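Local coordinates for protein alpha-1,3-glucanase (Streptomyces thermodiastaticus, PDB 7C7D) that hydrolyses alpha-1,3-glucan, probably by cutting within the chain, as a thermostable glycosidase of family GH87 with a right-handed beta-helix, at residues D377-W382 / N396-P401. Sequence-based numbering, arbitrary orientation.
Sequences DALAMW and NTITQP
Inside the parallel beta-helix of this pectate lyase-like domain, strands 379-382 and 397-399 lie on different faces of the coil; Leu379 and Ile398 on them, with Ala378 and Asn396 just ahead of them, point toward one another in the core. No hydrogen bond joins the two segments; the backbone of 378-380 instead pairs with neighbouring turns, through Leu355 on one strand and Ala408 on another. Across the two segments the contact is made mainly by aliphatic carbons, and Ile398 shows how one branched residue serves two neighbours. Its CG2 lies anti to the backbone N and meets Ala378 CB at 3.6 Å, whereas the longer arm, with CG1 beside that N (chi1 -68°), carries CD1 to 4.0 Å from Leu379 CD1. The CD1 methyl also lies 4.1 Å from Leu379 CG, so it packs against the branch point of the leucine as well as one of its ends. Leu355 and Leu371, from earlier strands, pack on Leu379, and Ile407 of the later strand 407-410 touches Ile398. Pro401 borders Ala378 more loosely, its CB 4.5 Å from Ala378 N. Asn396 brings in a buried amide: OD1 accepts from Asn369 ND2, ND2 donates to Val366 O, and its backbone N donates to Asn420 OD1, consistent with the asparagine ladders of parallel beta-helices. That same ND2 lies 3.7 Å from the methyl Leu379 CD1.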
loop_
_atom_site.group_PDB
_atom_site.type_symbol
_atom_site.label_atom_id
_atom_site.label_comp_id
_atom_site.label_asym_id
_atom_site.label_seq_id
_atom_site.Cartn_x
_atom_site.Cartn_y
_atom_site.Cartn_z
ATOM N N ASP A 377 -6.626 -3.801 -0.109
ATOM C CA ASP A 377 -5.936 -3.259 -1.280
ATOM C C ASP A 377 -5.162 -2.002 -0.910
ATOM O O ASP A 377 -5.741 -1.037 -0.407
ATOM C CB ASP A 377 -6.963 -2.881 -2.346
ATOM C CG ASP A 377 -7.679 -4.067 -2.946
ATOM O OD1 ASP A 377 -7.068 -5.135 -3.127
ATOM O OD2 ASP A 377 -8.873 -3.901 -3.276
ATOM N N ALA A 378 -3.855 -1.980 -1.184
ATOM C CA ALA A 378 -3.091 -0.801 -0.779
ATOM C C ALA A 378 -3.532 0.424 -1.565
ATOM O O ALA A 378 -3.835 1.472 -0.979
ATOM C CB ALA A 378 -1.587 -1.040 -0.898
ATOM N N LEU A 379 -3.596 0.297 -2.893
ATOM C CA LEU A 379 -4.165 1.303 -3.782
ATOM C C LEU A 379 -5.231 0.627 -4.622
ATOM O O LEU A 379 -4.981 -0.437 -5.196
ATOM C CB LEU A 379 -3.102 1.887 -4.718
ATOM C CG LEU A 379 -1.947 2.645 -4.074
ATOM C CD1 LEU A 379 -0.990 3.122 -5.171
ATOM C CD2 LEU A 379 -2.447 3.823 -3.257
ATOM N N ALA A 380 -6.409 1.235 -4.696
ATOM C CA ALA A 380 -7.499 0.654 -5.458
ATOM C C ALA A 380 -8.232 1.721 -6.251
ATOM O O ALA A 380 -8.297 2.889 -5.855
ATOM C CB ALA A 380 -8.508 -0.068 -4.550
ATOM N N MET A 381 -8.792 1.295 -7.378
ATOM C CA MET A 381 -9.782 2.058 -8.124
ATOM C C MET A 381 -11.016 1.183 -8.242
ATOM O O MET A 381 -10.940 0.054 -8.729
ATOM C CB MET A 381 -9.259 2.402 -9.517
ATOM C CG MET A 381 -8.011 3.246 -9.513
ATOM S SD MET A 381 -7.689 3.895 -11.162
ATOM C CE MET A 381 -5.959 4.329 -11.025
ATOM N N TRP A 382 -12.149 1.683 -7.778
ATOM C CA TRP A 382 -13.389 0.921 -7.823
ATOM C C TRP A 382 -14.420 1.792 -8.520
ATOM O O TRP A 382 -14.920 2.756 -7.936
ATOM C CB TRP A 382 -13.832 0.546 -6.413
ATOM C CG TRP A 382 -15.059 -0.303 -6.355
ATOM C CD1 TRP A 382 -15.568 -1.094 -7.344
ATOM C CD2 TRP A 382 -15.938 -0.440 -5.234
ATOM N NE1 TRP A 382 -16.720 -1.715 -6.906
ATOM C CE2 TRP A 382 -16.965 -1.331 -5.611
ATOM C CE3 TRP A 382 -15.954 0.103 -3.947
ATOM C CZ2 TRP A 382 -17.997 -1.687 -4.743
ATOM C CZ3 TRP A 382 -16.978 -0.251 -3.087
ATOM C CH2 TRP A 382 -17.986 -1.138 -3.488
ATOM N N ASN A 396 4.831 4.198 -7.205
ATOM C CA ASN A 396 4.619 4.008 -5.780
ATOM C C ASN A 396 5.355 2.763 -5.319
ATOM O O ASN A 396 5.655 1.867 -6.108
ATOM C CB ASN A 396 3.124 3.868 -5.473
ATOM C CG ASN A 396 2.332 5.065 -5.934
ATOM O OD1 ASN A 396 2.353 6.120 -5.292
ATOM N ND2 ASN A 396 1.636 4.922 -7.057
ATOM N N THR A 397 5.651 2.718 -4.023
ATOM C CA THR A 397 6.233 1.545 -3.382
ATOM C C THR A 397 5.248 1.039 -2.347
ATOM O O THR A 397 4.830 1.801 -1.465
ATOM C CB THR A 397 7.585 1.875 -2.752
ATOM O OG1 THR A 397 8.494 2.221 -3.804
ATOM C CG2 THR A 397 8.151 0.678 -1.992
ATOM N N ILE A 398 4.883 -0.238 -2.469
ATOM C CA ILE A 398 3.852 -0.859 -1.651
ATOM C C ILE A 398 4.436 -2.123 -1.045
ATOM O O ILE A 398 5.060 -2.926 -1.752
ATOM C CB ILE A 398 2.622 -1.205 -2.513
ATOM C CG1 ILE A 398 1.928 0.072 -2.999
ATOM C CG2 ILE A 398 1.674 -2.150 -1.778
ATOM C CD1 ILE A 398 1.036 -0.134 -4.197
ATOM N N THR A 399 4.216 -2.318 0.254
ATOM C CA THR A 399 4.682 -3.518 0.919
ATOM C C THR A 399 3.643 -4.010 1.917
ATOM O O THR A 399 3.043 -3.224 2.661
ATOM C CB THR A 399 6.038 -3.298 1.609
ATOM O OG1 THR A 399 6.314 -4.398 2.481
ATOM C CG2 THR A 399 6.081 -2.004 2.413
ATOM N N GLN A 400 3.420 -5.309 1.899
ATOM C CA GLN A 400 2.665 -5.991 2.946
ATOM C C GLN A 400 1.236 -5.489 3.164
ATOM O O GLN A 400 0.844 -5.213 4.308
ATOM C CB GLN A 400 3.470 -6.022 4.251
ATOM C CG GLN A 400 4.495 -7.153 4.278
ATOM C CD GLN A 400 3.856 -8.541 4.332
ATOM O OE1 GLN A 400 2.628 -8.670 4.437
ATOM N NE2 GLN A 400 4.684 -9.586 4.276
ATOM N N PRO A 401 0.396 -5.434 2.129
ATOM C CA PRO A 401 -1.047 -5.363 2.403
ATOM C C PRO A 401 -1.455 -6.677 3.060
ATOM O O PRO A 401 -1.032 -7.753 2.631
ATOM C CB PRO A 401 -1.664 -5.196 1.009
ATOM C CG PRO A 401 -0.685 -5.886 0.087
ATOM C CD PRO A 401 0.683 -5.664 0.694
#